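Local coordinates for protein interferon alpha/beta receptor 1 (Mus musculus, PDB 3WCY) that pairs with IFNAR2 to form the heterodimeric receptor for type I interferons, whose binding activates the JAK-STAT signalling cascade, at residues A115-I120 and Y158-I163; Y139-W144 and Y172-K177. All blocks are in the same frame, centred on the assembly; numbering follows the deposited sequence.

Contacts 1 and 2 are strand pairs from the two facing sheets of one beta sandwich, the second fibronectin type III domain of the receptor ectodomain. Contact 1 joins two strands of the three-stranded sheet, contact 2 the two central strands of the four-stranded sheet, and their centres lie 10 Å apart. The segments alternate along the chain, so the connections 116-121 to 138-145 and 160-163 to 171-179 both pass from one sheet to the other. Between the sheets Val118 CG1 meets Val176 CG2 at 3.7 Å, and Ile163 CD1 lies 3.8 Å from Leu174 CD1. At one end Ile120 CG2 packs on Tyr139 CD1 at 3.7 Å, where the Tyr139 and Tyr159 rings meet edge-to-face.

Contact 1: residues A115-I120 and Y158-I163; sequences AILVHI and YYVEKI
Val118 and Ile163 meet on the face of this strand pair that looks into the sandwich, with Val118 CG2 3.7 Å from Ile163 CD1. The two side chains cross obliquely, methyl against methyl. With CG1 of Val118 anti to the backbone N (chi1 177°), CG2 is the branch left to lean along the strand pair toward that isoleucine. Ile116 shares the face, and strand 171-179 covers all three residues, so this is the tightly packed side.

The backbone evidence is an antiparallel ladder: the axes of 116-120 and 160-163 run at 161° and approach to 4.6 Å. Ile116 with Ile163 and Val118 with Glu161 are hydrogen-bonded pairs; the bond from Ile163 N to Ile116 O measures 2.7 Å. Beyond the ladder, Ile120 N donates to Tyr159 O at 2.8 Å, while the edge of the Tyr159 ring is turned to Ile120 O.

The other face, carrying Leu117, His119, Val160 and Lys162, is looser and partly open to solvent. Leu117 CD2 stands 4.1 Å from Val160 CG1. His119 and Val160 lie side by side, with His119 CE1 3.9 Å from Val160 CG1, and a hydrogen bond from the imidazole NE2 to Glu110 OE1 on strand 106-111 limits rotation of the ring. Lys162 lays its CG 3.9 Å from Ala115 CB, then bends at its last two torsions so that NZ curls back over the same methyl. Glu161 begins on the buried face but leads away, its OE1 hydrogen-bonded to Ser156 OG.

The inner face is thus mainly aliphatic, with Glu161 turning its carboxylate away, while the outer face mixes Leu117 and Val160 with His119 and Lys162, and the Glu110 carboxylate beside His119 would probably favour a protonated imidazole.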
loop_
_atom_site.group_PDB
_atom_site.type_symbol
_atom_site.label_atom_id
_atom_site.label_comp_id
_atom_site.label_asym_id
_atom_site.label_seq_id
_atom_site.Cartn_x
_atom_site.Cartn_y
_atom_site.Cartn_z
ATOM N N ALA A 115 7.077 13.396 -20.352
ATOM C CA ALA A 115 6.135 12.643 -19.522
ATOM C C ALA A 115 4.649 12.856 -19.827
ATOM O O ALA A 115 4.261 13.877 -20.409
ATOM C CB ALA A 115 6.403 12.918 -18.045
ATOM N N ILE A 116 3.826 11.869 -19.405
ATOM C CA ILE A 116 2.362 11.867 -19.473
ATOM C C ILE A 116 1.798 11.461 -18.098
ATOM O O ILE A 116 2.201 10.438 -17.527
ATOM C CB ILE A 116 1.792 11.035 -20.663
ATOM C CG1 ILE A 116 1.906 11.842 -21.981
ATOM C CG2 ILE A 116 0.326 10.605 -20.417
ATOM C CD1 ILE A 116 1.955 11.029 -23.252
ATOM N N LEU A 117 0.889 12.300 -17.570
ATOM C CA LEU A 117 0.201 12.097 -16.298
ATOM C C LEU A 117 -1.157 11.446 -16.581
ATOM O O LEU A 117 -1.966 12.006 -17.327
ATOM C CB LEU A 117 0.010 13.439 -15.566
ATOM C CG LEU A 117 1.277 14.148 -15.092
ATOM C CD1 LEU A 117 1.563 15.370 -15.940
ATOM C CD2 LEU A 117 1.166 14.534 -13.629
ATOM N N VAL A 118 -1.382 10.241 -16.028
ATOM C CA VAL A 118 -2.631 9.490 -16.185
ATOM C C VAL A 118 -3.433 9.592 -14.882
ATOM O O VAL A 118 -3.084 8.956 -13.881
ATOM C CB VAL A 118 -2.401 8.024 -16.640
ATOM C CG1 VAL A 118 -3.717 7.263 -16.725
ATOM C CG2 VAL A 118 -1.677 7.971 -17.978
ATOM N N HIS A 119 -4.477 10.439 -14.895
ATOM C CA HIS A 119 -5.351 10.674 -13.754
ATOM C C HIS A 119 -6.473 9.644 -13.782
ATOM O O HIS A 119 -7.397 9.736 -14.598
ATOM C CB HIS A 119 -5.879 12.116 -13.751
ATOM C CG HIS A 119 -4.795 13.150 -13.814
ATOM N ND1 HIS A 119 -4.205 13.646 -12.668
ATOM C CD2 HIS A 119 -4.217 13.736 -14.889
ATOM C CE1 HIS A 119 -3.286 14.505 -13.079
ATOM N NE2 HIS A 119 -3.263 14.602 -14.406
ATOM N N ILE A 120 -6.342 8.615 -12.933
ATOM C CA ILE A 120 -7.305 7.525 -12.843
ATOM C C ILE A 120 -8.332 7.803 -11.750
ATOM O O ILE A 120 -7.977 8.098 -10.605
ATOM C CB ILE A 120 -6.618 6.140 -12.635
ATOM C CG1 ILE A 120 -5.397 5.945 -13.543
ATOM C CG2 ILE A 120 -7.610 4.991 -12.806
ATOM C CD1 ILE A 120 -4.262 5.238 -12.889
ATOM N N TYR A 158 -1.398 3.909 -7.651
ATOM C CA TYR A 158 -1.487 5.364 -7.574
ATOM C C TYR A 158 -2.555 5.895 -8.523
ATOM O O TYR A 158 -2.621 5.466 -9.677
ATOM C CB TYR A 158 -0.105 6.004 -7.852
ATOM C CG TYR A 158 1.022 5.461 -6.984
ATOM C CD1 TYR A 158 1.690 4.286 -7.324
ATOM C CD2 TYR A 158 1.437 6.138 -5.840
ATOM C CE1 TYR A 158 2.719 3.780 -6.529
ATOM C CE2 TYR A 158 2.482 5.655 -5.052
ATOM C CZ TYR A 158 3.122 4.476 -5.401
ATOM O OH TYR A 158 4.149 3.984 -4.628
ATOM N N TYR A 159 -3.401 6.822 -8.027
ATOM C CA TYR A 159 -4.504 7.429 -8.780
ATOM C C TYR A 159 -4.058 8.466 -9.813
ATOM O O TYR A 159 -4.873 8.978 -10.585
ATOM C CB TYR A 159 -5.621 7.919 -7.844
ATOM C CG TYR A 159 -6.402 6.773 -7.238
ATOM C CD1 TYR A 159 -7.567 6.304 -7.837
ATOM C CD2 TYR A 159 -5.949 6.121 -6.095
ATOM C CE1 TYR A 159 -8.278 5.233 -7.294
ATOM C CE2 TYR A 159 -6.653 5.051 -5.544
ATOM C CZ TYR A 159 -7.819 4.611 -6.144
ATOM O OH TYR A 159 -8.504 3.556 -5.592
ATOM N N VAL A 160 -2.747 8.750 -9.827
ATOM C CA VAL A 160 -2.044 9.596 -10.788
ATOM C C VAL A 160 -0.718 8.874 -11.033
ATOM O O VAL A 160 0.096 8.754 -10.112
ATOM C CB VAL A 160 -1.835 11.068 -10.342
ATOM C CG1 VAL A 160 -0.996 11.833 -11.362
ATOM C CG2 VAL A 160 -3.164 11.779 -10.111
ATOM N N GLU A 161 -0.532 8.330 -12.239
ATOM C CA GLU A 161 0.708 7.636 -12.560
ATOM C C GLU A 161 1.415 8.376 -13.679
ATOM O O GLU A 161 0.917 8.415 -14.804
ATOM C CB GLU A 161 0.469 6.142 -12.879
ATOM C CG GLU A 161 1.728 5.333 -13.189
ATOM C CD GLU A 161 2.796 5.235 -12.111
ATOM O OE1 GLU A 161 2.498 4.720 -11.009
ATOM O OE2 GLU A 161 3.948 5.643 -12.388
ATOM N N LYS A 162 2.549 9.009 -13.353
ATOM C CA LYS A 162 3.338 9.749 -14.328
ATOM C C LYS A 162 4.215 8.776 -15.118
ATOM O O LYS A 162 5.059 8.088 -14.532
ATOM C CB LYS A 162 4.171 10.849 -13.646
ATOM C CG LYS A 162 4.882 11.793 -14.623
ATOM C CD LYS A 162 5.568 12.974 -13.920
ATOM C CE LYS A 162 6.934 12.652 -13.343
ATOM N NZ LYS A 162 7.948 12.374 -14.399
ATOM N N ILE A 163 3.976 8.695 -16.449
ATOM C CA ILE A 163 4.742 7.841 -17.361
ATOM C C ILE A 163 5.931 8.664 -17.874
ATOM O O ILE A 163 5.720 9.636 -18.603
ATOM C CB ILE A 163 3.869 7.235 -18.487
ATOM C CG1 ILE A 163 2.714 6.407 -17.888
ATOM C CG2 ILE A 163 4.727 6.386 -19.433
ATOM C CD1 ILE A 163 1.513 6.239 -18.782
#

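Contact 2: residues Y139-W144 and Y172-K177; sequences YTIRIW and YCLEVK
Tyr172 CB packs obliquely on Ile143 CG1, beginning the pairing of the two central strands in the four-stranded sheet of a fibronectin type III sandwich. The strands are antiparallel, with axes at 164°. Next, Cys173 N donates to Trp144 O at 2.7 Å. Trp144 CG sits between its own backbone N and carbonyl carbon (chi1 65°), which folds the indole back across the partner strand: Cys173 O lies over one ring face, and Cys173 CB is 3.6 Å from CE2. Cys173 SG, disulfide-bonded to Cys194, stands obliquely to the five-membered ring. A serine in place of Trp144 would probably uncover Cys173 and the disulfide, and leave Lys151 without its cation-pi partner. Leu174 then turns to the buried face, its CD1 3.6 Å from both Ile143 CB and Ile141 CG2. Glu175 runs alongside Arg142, their carboxylate and guanidinium planes 42° apart, but OE1 to NH1 is a long salt bridge of 3.8 Å. Val176 lies beside Ile141, CG2 against CG2 at 3.8 Å. Last comes Lys177, paired with Thr140, whose OG1 lies 3.8 Å from Lys177 CD.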
loop_
_atom_site.group_PDB
_atom_site.type_symbol
_atom_site.label_atom_id
_atom_site.label_comp_id
_atom_site.label_asym_id
_atom_site.label_seq_id
_atom_site.Cartn_x
_atom_site.Cartn_y
_atom_site.Cartn_z
ATOM N N TYR A 139 -4.330 -0.842 -10.924
ATOM C CA TYR A 139 -4.517 -0.429 -12.319
ATOM C C TYR A 139 -3.335 -0.828 -13.185
ATOM O O TYR A 139 -2.206 -0.920 -12.693
ATOM C CB TYR A 139 -4.822 1.087 -12.429
ATOM C CG TYR A 139 -5.954 1.528 -11.525
ATOM C CD1 TYR A 139 -7.282 1.385 -11.917
ATOM C CD2 TYR A 139 -5.700 2.022 -10.244
ATOM C CE1 TYR A 139 -8.330 1.749 -11.071
ATOM C CE2 TYR A 139 -6.740 2.383 -9.387
ATOM C CZ TYR A 139 -8.055 2.243 -9.806
ATOM O OH TYR A 139 -9.087 2.584 -8.969
ATOM N N THR A 140 -3.609 -1.127 -14.459
ATOM C CA THR A 140 -2.595 -1.509 -15.446
ATOM C C THR A 140 -2.744 -0.550 -16.632
ATOM O O THR A 140 -3.828 -0.459 -17.217
ATOM C CB THR A 140 -2.741 -2.990 -15.874
ATOM O OG1 THR A 140 -3.938 -3.150 -16.636
ATOM C CG2 THR A 140 -2.733 -3.964 -14.705
ATOM N N ILE A 141 -1.673 0.181 -16.960
ATOM C CA ILE A 141 -1.672 1.161 -18.046
ATOM C C ILE A 141 -0.922 0.620 -19.256
ATOM O O ILE A 141 0.154 0.037 -19.107
ATOM C CB ILE A 141 -1.086 2.550 -17.628
ATOM C CG1 ILE A 141 -1.105 2.850 -16.094
ATOM C CG2 ILE A 141 -1.627 3.689 -18.492
ATOM C CD1 ILE A 141 -2.453 3.139 -15.439
ATOM N N ARG A 142 -1.483 0.864 -20.457
ATOM C CA ARG A 142 -0.909 0.503 -21.751
ATOM C C ARG A 142 -0.687 1.783 -22.552
ATOM O O ARG A 142 -1.625 2.551 -22.761
ATOM C CB ARG A 142 -1.835 -0.443 -22.517
ATOM C CG ARG A 142 -1.670 -1.912 -22.171
ATOM C CD ARG A 142 -2.545 -2.737 -23.094
ATOM N NE ARG A 142 -2.547 -4.159 -22.755
ATOM C CZ ARG A 142 -3.491 -5.016 -23.134
ATOM N NH1 ARG A 142 -4.526 -4.600 -23.857
ATOM N NH2 ARG A 142 -3.414 -6.294 -22.781
ATOM N N ILE A 143 0.560 2.016 -22.978
ATOM C CA ILE A 143 0.971 3.184 -23.761
ATOM C C ILE A 143 1.756 2.759 -25.018
ATOM O O ILE A 143 2.551 1.816 -24.981
ATOM C CB ILE A 143 1.714 4.242 -22.874
ATOM C CG1 ILE A 143 1.880 5.607 -23.589
ATOM C CG2 ILE A 143 3.034 3.712 -22.283
ATOM C CD1 ILE A 143 2.299 6.820 -22.700
ATOM N N TRP A 144 1.499 3.456 -26.129
ATOM C CA TRP A 144 2.145 3.262 -27.428
ATOM C C TRP A 144 1.973 4.544 -28.236
ATOM O O TRP A 144 1.072 5.322 -27.928
ATOM C CB TRP A 144 1.498 2.085 -28.188
ATOM C CG TRP A 144 0.060 2.314 -28.561
ATOM C CD1 TRP A 144 -0.409 2.862 -29.719
ATOM C CD2 TRP A 144 -1.087 2.064 -27.741
ATOM N NE1 TRP A 144 -1.778 2.972 -29.670
ATOM C CE2 TRP A 144 -2.224 2.460 -28.480
ATOM C CE3 TRP A 144 -1.269 1.532 -26.452
ATOM C CZ2 TRP A 144 -3.525 2.327 -27.980
ATOM C CZ3 TRP A 144 -2.559 1.391 -25.964
ATOM C CH2 TRP A 144 -3.668 1.801 -26.715
ATOM N N TYR A 172 1.092 9.793 -28.150
ATOM C CA TYR A 172 0.895 8.450 -27.597
ATOM C C TYR A 172 -0.566 8.204 -27.224
ATOM O O TYR A 172 -1.258 9.138 -26.814
ATOM C CB TYR A 172 1.753 8.232 -26.341
ATOM C CG TYR A 172 3.241 8.448 -26.505
ATOM C CD1 TYR A 172 4.097 7.378 -26.751
ATOM C CD2 TYR A 172 3.812 9.703 -26.293
ATOM C CE1 TYR A 172 5.479 7.559 -26.843
ATOM C CE2 TYR A 172 5.189 9.898 -26.380
ATOM C CZ TYR A 172 6.020 8.823 -26.658
ATOM O OH TYR A 172 7.379 9.014 -26.736
ATOM N N CYS A 173 -1.019 6.938 -27.315
ATOM C CA CYS A 173 -2.382 6.551 -26.949
ATOM C C CYS A 173 -2.378 5.636 -25.727
ATOM O O CYS A 173 -1.451 4.838 -25.560
ATOM C CB CYS A 173 -3.131 5.951 -28.133
ATOM S SG CYS A 173 -3.270 7.071 -29.556
ATOM N N LEU A 174 -3.376 5.821 -24.829
ATOM C CA LEU A 174 -3.487 5.145 -23.532
ATOM C C LEU A 174 -4.725 4.269 -23.332
ATOM O O LEU A 174 -5.779 4.523 -23.918
ATOM C CB LEU A 174 -3.433 6.193 -22.399
ATOM C CG LEU A 174 -2.082 6.796 -21.962
ATOM C CD1 LEU A 174 -1.166 5.779 -21.383
ATOM C CD2 LEU A 174 -1.437 7.692 -23.018
ATOM N N GLU A 175 -4.587 3.265 -22.441
ATOM C CA GLU A 175 -5.621 2.307 -22.048
ATOM C C GLU A 175 -5.386 1.879 -20.584
ATOM O O GLU A 175 -4.319 1.351 -20.259
ATOM C CB GLU A 175 -5.610 1.092 -22.991
ATOM C CG GLU A 175 -6.960 0.819 -23.638
ATOM C CD GLU A 175 -7.085 -0.447 -24.473
ATOM O OE1 GLU A 175 -6.099 -1.217 -24.557
ATOM O OE2 GLU A 175 -8.186 -0.676 -25.031
ATOM N N VAL A 176 -6.369 2.149 -19.698
ATOM C CA VAL A 176 -6.285 1.844 -18.262
ATOM C C VAL A 176 -7.330 0.807 -17.862
ATOM O O VAL A 176 -8.522 0.991 -18.113
ATOM C CB VAL A 176 -6.365 3.119 -17.371
ATOM C CG1 VAL A 176 -6.235 2.784 -15.889
ATOM C CG2 VAL A 176 -5.318 4.149 -17.776
ATOM N N LYS A 177 -6.866 -0.266 -17.215
ATOM C CA LYS A 177 -7.669 -1.377 -16.716
ATOM C C LYS A 177 -7.737 -1.312 -15.176
ATOM O O LYS A 177 -6.703 -1.131 -14.514
ATOM C CB LYS A 177 -7.022 -2.702 -17.169
ATOM C CG LYS A 177 -7.801 -3.974 -16.863
ATOM C CD LYS A 177 -7.012 -5.202 -17.312
ATOM C CE LYS A 177 -7.869 -6.424 -17.585
ATOM N NZ LYS A 177 -8.587 -6.339 -18.888
#